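Local coordinates for N-acetylmuramoyl-L-alanine amidase domain-containing protein SAOUHSC_02979 (Staphylococcus aureus, PDB 5T1Q) that probably cleaves amide bonds of the bacterial cell wall, this C-terminal portion of the secreted protein holding a glucosaminidase-family region and a CHAP amidase domain, at residues G273-W278 against G313-V318; N277-A282 against A298-A303; G304-D309 against E351-I356. All blocks are in the same frame, centred on the assembly; numbering follows the deposited sequence.

Contact 1. Residues G273-W278 against G313-V318; sequences GDAHNW and GHVAFV. With NA (sodium ion), chain E.
A275 presses its methyl group against the backbone where strand 314-318 begins, with A275 CB only 3.4 Å from H314 C. A small residue suits this spot because the main chain of the strand is its packing surface. The same methyl reaches V315 CG1 at 3.9 Å. V315 divides its two branches between two partners: CG1, lying between the backbone N and the carbonyl carbon (chi1 67°), turns to A275, while CG2 goes to the six-membered ring of W278. There CG2 comes 3.7 Å from CE3, the branched side chain crossing the indole at about a right angle. The indole is also held within its own turn, since NE1, buried with the ring, donates to G273 O at 2.9 Å, the acceptor lying in the ring plane while the donor sits above the carbonyl plane. T254 and Y248 pack against the indole as well.

Towards H276 the contact loosens. H276 CB stays 4.1 Å from G313 CA, an approach suited to glycine, which brings no side chain and readily takes the positive phi of 67° found here. The imidazole is partly exposed: one face carries N277 CG near its rim, and ND1 shares a hydrogen bond with a water that is itself a ligand of the sodium ion. The backbone O of H276 binds that sodium at 2.2 Å.

H314 sends its CB away from the 273-278 segment; NE2 of its imidazole bonds to E331 OE1 and the side chain touches C253. This arrangement is consistent with the cysteine-histidine-glutamate active site of a CHAP domain, with the 273-278 turn packed behind the strand that carries the histidine.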
loop_
_atom_site.group_PDB
_atom_site.type_symbol
_atom_site.label_atom_id
_atom_site.label_comp_id
_atom_site.label_asym_id
_atom_site.label_seq_id
_atom_site.Cartn_x
_atom_site.Cartn_y
_atom_site.Cartn_z
ATOM N N GLY A 273 12.502 -6.517 -15.596
ATOM C CA GLY A 273 11.531 -7.605 -15.403
ATOM C C GLY A 273 11.394 -8.070 -13.955
ATOM O O GLY A 273 11.603 -7.292 -13.017
ATOM N N ASP A 274 11.009 -9.335 -13.772
ATOM C CA ASP A 274 10.874 -9.901 -12.425
ATOM C C ASP A 274 12.218 -9.908 -11.714
ATOM O O ASP A 274 13.264 -9.964 -12.352
ATOM C CB ASP A 274 10.308 -11.310 -12.472
ATOM C CG ASP A 274 8.949 -11.369 -13.154
ATOM O OD1 ASP A 274 8.178 -10.382 -13.079
ATOM O OD2 ASP A 274 8.665 -12.405 -13.770
ATOM N N ALA A 275 12.162 -9.915 -10.389
ATOM C CA ALA A 275 13.345 -9.798 -9.557
ATOM C C ALA A 275 14.555 -10.656 -9.936
ATOM O O ALA A 275 15.661 -10.142 -10.018
ATOM C CB ALA A 275 12.973 -10.053 -8.101
ATOM N N HIS A 276 14.351 -11.950 -10.159
ATOM C CA HIS A 276 15.474 -12.832 -10.437
ATOM C C HIS A 276 16.225 -12.490 -11.717
ATOM O O HIS A 276 17.383 -12.897 -11.863
ATOM C CB HIS A 276 15.038 -14.305 -10.471
ATOM C CG HIS A 276 14.182 -14.650 -11.633
ATOM N ND1 HIS A 276 14.649 -15.393 -12.690
ATOM C CD2 HIS A 276 12.904 -14.318 -11.938
ATOM C CE1 HIS A 276 13.687 -15.530 -13.587
ATOM N NE2 HIS A 276 12.625 -14.870 -13.166
ATOM N N ASN A 277 15.564 -11.805 -12.658
ATOM C CA ASN A 277 16.217 -11.397 -13.889
ATOM C C ASN A 277 17.011 -10.118 -13.754
ATOM O O ASN A 277 17.666 -9.719 -14.700
ATOM C CB ASN A 277 15.196 -11.187 -15.012
ATOM C CG ASN A 277 14.756 -12.477 -15.651
ATOM O OD1 ASN A 277 15.552 -13.395 -15.836
ATOM N ND2 ASN A 277 13.493 -12.532 -16.048
ATOM N N TRP A 278 16.960 -9.471 -12.596
ATOM C CA TRP A 278 17.656 -8.191 -12.437
ATOM C C TRP A 278 19.171 -8.262 -12.611
ATOM O O TRP A 278 19.749 -7.426 -13.303
ATOM C CB TRP A 278 17.299 -7.554 -11.095
ATOM C CG TRP A 278 15.993 -6.795 -11.118
ATOM C CD1 TRP A 278 14.842 -7.157 -11.737
ATOM C CD2 TRP A 278 15.701 -5.594 -10.402
ATOM N NE1 TRP A 278 13.856 -6.205 -11.507
ATOM C CE2 TRP A 278 14.360 -5.251 -10.674
ATOM C CE3 TRP A 278 16.448 -4.769 -9.552
ATOM C CZ2 TRP A 278 13.755 -4.117 -10.144
ATOM C CZ3 TRP A 278 15.849 -3.622 -9.041
ATOM C CH2 TRP A 278 14.518 -3.313 -9.335
ATOM N N GLY A 313 11.988 -15.198 -7.622
ATOM C CA GLY A 313 13.129 -14.773 -6.828
ATOM C C GLY A 313 12.709 -13.549 -6.019
ATOM O O GLY A 313 11.527 -13.334 -5.756
ATOM N N HIS A 314 13.669 -12.713 -5.682
ATOM C CA HIS A 314 13.391 -11.557 -4.872
ATOM C C HIS A 314 14.478 -10.522 -5.046
ATOM O O HIS A 314 15.583 -10.850 -5.458
ATOM C CB HIS A 314 13.297 -12.013 -3.403
ATOM C CG HIS A 314 12.966 -10.920 -2.449
ATOM N ND1 HIS A 314 11.767 -10.247 -2.489
ATOM C CD2 HIS A 314 13.653 -10.408 -1.404
ATOM C CE1 HIS A 314 11.745 -9.335 -1.526
ATOM N NE2 HIS A 314 12.880 -9.407 -0.859
ATOM N N VAL A 315 14.149 -9.271 -4.760
ATOM C CA VAL A 315 15.110 -8.191 -4.801
ATOM C C VAL A 315 14.880 -7.280 -3.586
ATOM O O VAL A 315 13.744 -7.040 -3.169
ATOM C CB VAL A 315 15.118 -7.450 -6.167
ATOM C CG1 VAL A 315 13.815 -6.693 -6.417
ATOM C CG2 VAL A 315 16.292 -6.508 -6.268
ATOM N N ALA A 316 15.978 -6.792 -3.016
ATOM C CA ALA A 316 15.952 -5.945 -1.826
ATOM C C ALA A 316 17.018 -4.881 -1.943
ATOM O O ALA A 316 17.829 -4.915 -2.871
ATOM C CB ALA A 316 16.182 -6.781 -0.581
ATOM N N PHE A 317 17.000 -3.924 -1.023
ATOM C CA PHE A 317 17.952 -2.820 -1.015
ATOM C C PHE A 317 18.927 -2.979 0.146
ATOM O O PHE A 317 18.499 -3.210 1.273
ATOM C CB PHE A 317 17.187 -1.496 -0.894
ATOM C CG PHE A 317 18.074 -0.277 -0.857
ATOM C CD1 PHE A 317 18.557 0.273 -2.025
ATOM C CD2 PHE A 317 18.428 0.313 0.346
ATOM C CE1 PHE A 317 19.379 1.397 -2.010
ATOM C CE2 PHE A 317 19.262 1.428 0.376
ATOM C CZ PHE A 317 19.730 1.975 -0.810
ATOM N N VAL A 318 20.228 -2.864 -0.120
ATOM C CA VAL A 318 21.241 -2.983 0.928
ATOM C C VAL A 318 21.360 -1.663 1.726
ATOM O O VAL A 318 21.888 -0.669 1.219
ATOM C CB VAL A 318 22.624 -3.340 0.352
ATOM C CG1 VAL A 318 23.667 -3.463 1.463
ATOM C CG2 VAL A 318 22.555 -4.624 -0.449
HETATM NA NA NA E . 19.132 -14.000 -12.603
HETATM O O HOH W 1 17.687 -15.403 -13.669
HETATM O O HOH W 2 21.291 -15.331 -12.984
#

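Contact 2. Residues N277-A282 against A298-A303; sequences NWNNRA and AVVFEA. With NA (sodium ion), chain E.
N279 sets CG between its backbone N and carbonyl carbon (chi1 60°), and E302 bends its chain at chi2 (-72°), so that amide and carboxylate meet beside a sodium ion. The setting is the papain-like fold of the CHAP domain, in which the start of helix 278-284 lies over strand 298-301, in the antiparallel part of the sheet, and the metal sits at the end of that strand.

The amide of N279 suits its post because it offers an acceptor and a donor together. OD1 binds sodium at 2.5 Å, and ND2 donates to E302 OE2 at 2.8 Å in an almost straight bond (174°). The acceptor lies close to the amide plane, but the carboxylate is met from above its own plane. ND2 has a second partner in S354 OG, so the amide is fixed in rotation on both sides. E302 also splits its oxygens, OE1 going to sodium at 2.6 Å while OE2 takes the amide; a negative group here would help to balance the ion's charge. With N280 OD1, two waters and the backbone O of H276 the ion has six ligands.

Beneath this polar edge the contact turns apolar. V300 points one branch at each of two neighbours in the helix: CG2 meets W278 CB at 3.8 Å, and CG1 lies under the amide of N279, 4.0 Å from OD1. Toward the start of the strand, the methyl of A298 stands at the rim of the indole near its plane, its small size suiting a strand residue also packed by V257 and M261 of helix 253-262. The ion finally draws two acceptors together: N280 OD1 binds it at 2.3 Å while lying just 3.0 Å from N279 OD1.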
loop_
_atom_site.group_PDB
_atom_site.type_symbol
_atom_site.label_atom_id
_atom_site.label_comp_id
_atom_site.label_asym_id
_atom_site.label_seq_id
_atom_site.Cartn_x
_atom_site.Cartn_y
_atom_site.Cartn_z
ATOM N N ASN A 277 15.564 -11.805 -12.658
ATOM C CA ASN A 277 16.217 -11.397 -13.889
ATOM C C ASN A 277 17.011 -10.118 -13.754
ATOM O O ASN A 277 17.666 -9.719 -14.700
ATOM C CB ASN A 277 15.196 -11.187 -15.012
ATOM C CG ASN A 277 14.756 -12.477 -15.651
ATOM O OD1 ASN A 277 15.552 -13.395 -15.836
ATOM N ND2 ASN A 277 13.493 -12.532 -16.048
ATOM N N TRP A 278 16.960 -9.471 -12.596
ATOM C CA TRP A 278 17.656 -8.191 -12.437
ATOM C C TRP A 278 19.171 -8.262 -12.611
ATOM O O TRP A 278 19.749 -7.426 -13.303
ATOM C CB TRP A 278 17.299 -7.554 -11.095
ATOM C CG TRP A 278 15.993 -6.795 -11.118
ATOM C CD1 TRP A 278 14.842 -7.157 -11.737
ATOM C CD2 TRP A 278 15.701 -5.594 -10.402
ATOM N NE1 TRP A 278 13.856 -6.205 -11.507
ATOM C CE2 TRP A 278 14.360 -5.251 -10.674
ATOM C CE3 TRP A 278 16.448 -4.769 -9.552
ATOM C CZ2 TRP A 278 13.755 -4.117 -10.144
ATOM C CZ3 TRP A 278 15.849 -3.622 -9.041
ATOM C CH2 TRP A 278 14.518 -3.313 -9.335
ATOM N N ASN A 279 19.805 -9.272 -12.007
ATOM C CA ASN A 279 21.261 -9.371 -12.069
ATOM C C ASN A 279 21.803 -9.650 -13.476
ATOM O O ASN A 279 22.731 -8.977 -13.915
ATOM C CB ASN A 279 21.829 -10.335 -11.002
ATOM C CG ASN A 279 21.307 -11.746 -11.130
ATOM O OD1 ASN A 279 20.236 -11.988 -11.707
ATOM N ND2 ASN A 279 22.042 -12.691 -10.574
ATOM N N ASN A 280 21.239 -10.635 -14.173
ATOM C CA ASN A 280 21.686 -10.962 -15.543
ATOM C C ASN A 280 21.291 -9.843 -16.537
ATOM O O ASN A 280 22.073 -9.480 -17.394
ATOM C CB ASN A 280 21.168 -12.327 -16.020
ATOM C CG ASN A 280 19.705 -12.535 -15.706
ATOM O OD1 ASN A 280 19.330 -12.679 -14.530
ATOM N ND2 ASN A 280 18.870 -12.568 -16.727
ATOM N N ARG A 281 20.096 -9.277 -16.416
ATOM C CA ARG A 281 19.749 -8.191 -17.315
ATOM C C ARG A 281 20.586 -6.942 -17.038
ATOM O O ARG A 281 21.045 -6.304 -17.979
ATOM C CB ARG A 281 18.269 -7.856 -17.259
ATOM C CG ARG A 281 17.385 -8.934 -17.867
ATOM C CD ARG A 281 15.982 -8.416 -18.109
ATOM N NE ARG A 281 15.092 -9.483 -18.539
ATOM C CZ ARG A 281 13.800 -9.335 -18.797
ATOM N NH1 ARG A 281 13.200 -8.135 -18.711
ATOM N NH2 ARG A 281 13.094 -10.394 -19.162
ATOM N N ALA A 282 20.792 -6.603 -15.760
ATOM C CA ALA A 282 21.553 -5.405 -15.382
ATOM C C ALA A 282 22.966 -5.500 -15.902
ATOM O O ALA A 282 23.505 -4.529 -16.429
ATOM C CB ALA A 282 21.570 -5.208 -13.869
ATOM N N ALA A 298 21.279 -2.812 -5.147
ATOM C CA ALA A 298 20.109 -3.686 -5.180
ATOM C C ALA A 298 20.682 -5.096 -4.969
ATOM O O ALA A 298 21.685 -5.441 -5.598
ATOM C CB ALA A 298 19.410 -3.605 -6.522
ATOM N N VAL A 299 20.097 -5.887 -4.075
ATOM C CA VAL A 299 20.588 -7.245 -3.848
ATOM C C VAL A 299 19.571 -8.230 -4.405
ATOM O O VAL A 299 18.378 -8.181 -4.074
ATOM C CB VAL A 299 20.969 -7.523 -2.377
ATOM C CG1 VAL A 299 19.818 -7.228 -1.430
ATOM C CG2 VAL A 299 21.454 -8.957 -2.210
ATOM N N VAL A 300 20.051 -9.112 -5.279
ATOM C CA VAL A 300 19.182 -10.065 -5.931
ATOM C C VAL A 300 19.326 -11.496 -5.410
ATOM O O VAL A 300 20.441 -11.988 -5.227
ATOM C CB VAL A 300 19.463 -10.071 -7.432
ATOM C CG1 VAL A 300 18.594 -11.111 -8.139
ATOM C CG2 VAL A 300 19.266 -8.678 -8.009
ATOM N N PHE A 301 18.161 -12.131 -5.219
ATOM C CA PHE A 301 18.000 -13.520 -4.836
ATOM C C PHE A 301 17.469 -14.239 -6.081
ATOM O O PHE A 301 16.394 -13.864 -6.598
ATOM C CB PHE A 301 16.908 -13.677 -3.755
ATOM C CG PHE A 301 17.280 -13.149 -2.390
ATOM C CD1 PHE A 301 17.252 -11.791 -2.122
ATOM C CD2 PHE A 301 17.604 -14.023 -1.362
ATOM C CE1 PHE A 301 17.568 -11.307 -0.859
ATOM C CE2 PHE A 301 17.935 -13.546 -0.093
ATOM C CZ PHE A 301 17.899 -12.194 0.164
ATOM N N GLU A 302 18.169 -15.274 -6.552
ATOM C CA GLU A 302 17.695 -16.054 -7.707
ATOM C C GLU A 302 16.385 -16.793 -7.346
ATOM O O GLU A 302 16.021 -16.903 -6.173
ATOM C CB GLU A 302 18.753 -17.079 -8.164
ATOM C CG GLU A 302 20.101 -16.496 -8.625
ATOM C CD GLU A 302 20.035 -15.778 -9.976
ATOM O OE1 GLU A 302 18.940 -15.644 -10.558
ATOM O OE2 GLU A 302 21.101 -15.364 -10.496
ATOM N N ALA A 303 15.646 -17.212 -8.363
ATOM C CA ALA A 303 14.415 -17.982 -8.178
ATOM C C ALA A 303 14.675 -19.156 -7.222
ATOM O O ALA A 303 15.598 -19.920 -7.423
ATOM C CB ALA A 303 13.936 -18.500 -9.527
HETATM NA NA NA E . 19.132 -14.000 -12.603
HETATM O O HOH W 2 21.291 -15.331 -12.984
HETATM O O HOH W 1 17.687 -15.403 -13.669
#

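Contact 3. Residues G304-D309 against E351-I356; sequences GQFGAD and EELSYI. With NA (sodium ion), chain F.
Q305 and F306 lead a tight turn towards the loop that leads into strand 354-357, the CA atoms of Q305 and L353 staying 8.9 Å apart so that side chains must bridge the gap. F306 and G307 both have positive phi, 50° and 83°, as in a type I' turn, and A308 N bonds back to Q305 O at 3.0 Å. G307 suits its corner because a glycine tolerates backbone angles that would jam a side chain against the preceding carbonyl.

With CG anti to the backbone N (chi1 -176°) and the chain extended beyond it, Q305 spans the distance: NE2 donates to E352 O at 3.2 Å, a bent bond arriving above the carbonyl plane. OE1 accepts from E302 N, so the amide is held at both of its ends. This turn belongs to the connection between the neighbouring antiparallel strands 298-301 and 314-321 of the CHAP sheet.

L353 CD2 lies 3.6 Å from Q305 OE1 and 4.0 Å from F306 CE2; leucine's branched, apolar end can touch both side chains while packing on V299 and F301. The exposed ring of F306, broad and apolar, covers L353 CD2 and meets E352 CB at its edge, with CZ 3.9 Å away. Backbone O of F306 binds a second sodium ion at 2.6 Å, together with two waters.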
loop_
_atom_site.group_PDB
_atom_site.type_symbol
_atom_site.label_atom_id
_atom_site.label_comp_id
_atom_site.label_asym_id
_atom_site.label_seq_id
_atom_site.Cartn_x
_atom_site.Cartn_y
_atom_site.Cartn_z
ATOM N N GLY A 304 13.902 -19.236 -6.148
ATOM C CA GLY A 304 14.063 -20.291 -5.147
ATOM C C GLY A 304 15.269 -20.192 -4.216
ATOM O O GLY A 304 15.442 -21.049 -3.376
ATOM N N GLN A 305 16.086 -19.154 -4.319
ATOM C CA GLN A 305 17.298 -19.077 -3.495
ATOM C C GLN A 305 17.062 -18.622 -2.054
ATOM O O GLN A 305 16.543 -17.551 -1.844
ATOM C CB GLN A 305 18.308 -18.151 -4.151
ATOM C CG GLN A 305 19.660 -18.061 -3.444
ATOM C CD GLN A 305 20.629 -17.155 -4.176
ATOM O OE1 GLN A 305 20.225 -16.241 -4.891
ATOM N NE2 GLN A 305 21.907 -17.415 -4.016
ATOM N N PHE A 306 17.490 -19.432 -1.085
ATOM C CA PHE A 306 17.343 -19.137 0.368
ATOM C C PHE A 306 15.909 -18.736 0.758
ATOM O O PHE A 306 15.683 -17.733 1.457
ATOM C CB PHE A 306 18.332 -18.041 0.831
ATOM C CG PHE A 306 19.765 -18.278 0.415
ATOM C CD1 PHE A 306 20.327 -19.550 0.446
ATOM C CD2 PHE A 306 20.574 -17.211 0.083
ATOM C CE1 PHE A 306 21.650 -19.752 0.079
ATOM C CE2 PHE A 306 21.898 -17.400 -0.270
ATOM C CZ PHE A 306 22.440 -18.674 -0.275
ATOM N N GLY A 307 14.947 -19.498 0.263
ATOM C CA GLY A 307 13.540 -19.235 0.520
ATOM C C GLY A 307 12.871 -18.204 -0.374
ATOM O O GLY A 307 11.683 -17.956 -0.224
ATOM N N ALA A 308 13.602 -17.592 -1.299
ATOM C CA ALA A 308 12.984 -16.592 -2.192
ATOM C C ALA A 308 11.952 -17.268 -3.100
ATOM O O ALA A 308 12.041 -18.455 -3.370
ATOM C CB ALA A 308 14.039 -15.873 -3.026
ATOM N N ASP A 309 10.984 -16.497 -3.581
ATOM C CA ASP A 309 9.934 -17.035 -4.458
ATOM C C ASP A 309 10.505 -17.992 -5.524
ATOM O O ASP A 309 11.464 -17.654 -6.250
ATOM C CB ASP A 309 9.171 -15.892 -5.110
ATOM C CG ASP A 309 7.886 -16.338 -5.757
ATOM O OD1 ASP A 309 7.920 -16.991 -6.827
ATOM O OD2 ASP A 309 6.826 -15.969 -5.206
ATOM N N GLU A 351 27.324 -13.478 0.649
ATOM C CA GLU A 351 28.373 -13.628 -0.365
ATOM C C GLU A 351 27.919 -14.415 -1.600
ATOM O O GLU A 351 28.635 -14.469 -2.603
ATOM C CB GLU A 351 29.622 -14.240 0.285
ATOM C CG GLU A 351 30.230 -13.253 1.275
ATOM C CD GLU A 351 31.267 -13.844 2.200
ATOM O OE1 GLU A 351 31.446 -13.267 3.299
ATOM O OE2 GLU A 351 31.903 -14.860 1.839
ATOM N N GLU A 352 26.726 -14.998 -1.530
ATOM C CA GLU A 352 26.169 -15.795 -2.635
ATOM C C GLU A 352 25.127 -15.060 -3.427
ATOM O O GLU A 352 24.569 -15.612 -4.382
ATOM C CB GLU A 352 25.542 -17.088 -2.098
ATOM C CG GLU A 352 26.498 -17.974 -1.329
ATOM C CD GLU A 352 27.690 -18.361 -2.151
ATOM O OE1 GLU A 352 27.567 -18.382 -3.392
ATOM O OE2 GLU A 352 28.762 -18.619 -1.567
ATOM N N LEU A 353 24.831 -13.826 -3.026
ATOM C CA LEU A 353 23.855 -13.015 -3.722
ATOM C C LEU A 353 24.556 -12.095 -4.716
ATOM O O LEU A 353 25.784 -11.987 -4.708
ATOM C CB LEU A 353 23.061 -12.216 -2.701
ATOM C CG LEU A 353 22.367 -13.061 -1.643
ATOM C CD1 LEU A 353 21.710 -12.172 -0.612
ATOM C CD2 LEU A 353 21.340 -14.002 -2.264
ATOM N N SER A 354 23.772 -11.469 -5.604
ATOM C CA SER A 354 24.288 -10.512 -6.583
ATOM C C SER A 354 23.910 -9.116 -6.180
ATOM O O SER A 354 22.777 -8.879 -5.761
ATOM C CB SER A 354 23.736 -10.783 -7.972
ATOM O OG SER A 354 24.279 -11.946 -8.483
ATOM N N TYR A 355 24.864 -8.200 -6.305
ATOM C CA TYR A 355 24.680 -6.789 -5.944
ATOM C C TYR A 355 24.812 -5.912 -7.177
ATOM O O TYR A 355 25.822 -5.961 -7.856
ATOM C CB TYR A 355 25.698 -6.401 -4.899
ATOM C CG TYR A 355 25.558 -7.265 -3.664
ATOM C CD1 TYR A 355 26.195 -8.517 -3.587
ATOM C CD2 TYR A 355 24.741 -6.875 -2.606
ATOM C CE1 TYR A 355 26.022 -9.344 -2.482
ATOM C CE2 TYR A 355 24.577 -7.688 -1.498
ATOM C CZ TYR A 355 25.211 -8.927 -1.446
ATOM O OH TYR A 355 25.068 -9.727 -0.347
ATOM N N ILE A 356 23.777 -5.126 -7.467
ATOM C CA ILE A 356 23.777 -4.236 -8.619
ATOM C C ILE A 356 24.005 -2.807 -8.162
ATOM O O ILE A 356 23.222 -2.271 -7.366
ATOM C CB ILE A 356 22.420 -4.286 -9.358
ATOM C CG1 ILE A 356 22.059 -5.725 -9.760
ATOM C CG2 ILE A 356 22.442 -3.386 -10.597
ATOM C CD1 ILE A 356 20.613 -5.896 -10.200
HETATM NA NA NA F . 14.420 -15.399 1.493
HETATM O O HOH W 3 12.676 -13.601 0.335
HETATM O O HOH W 4 12.605 -15.325 2.987
#

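How the contacts relate
Along the chain, the loop before helix 278-284 opens contact 1, and the helix start, sharing N277 and W278 with it, opens contact 2. Contact 2 closes first, at strand 298-301, and its second segment falls within the span that contact 1 closes at 313-318. Segment 304-309 follows directly, so contact 3 begins after contact 2 is complete, but it crosses contact 1, finding its partner only at 351-356 near the C terminus. Strand 298-301 lies in the sheet between 314-321 and 354-357, and backbone bonds such as H314 with F301 and V300 with S354 join the three contacts. The first sodium is shared by contacts 1 and 2.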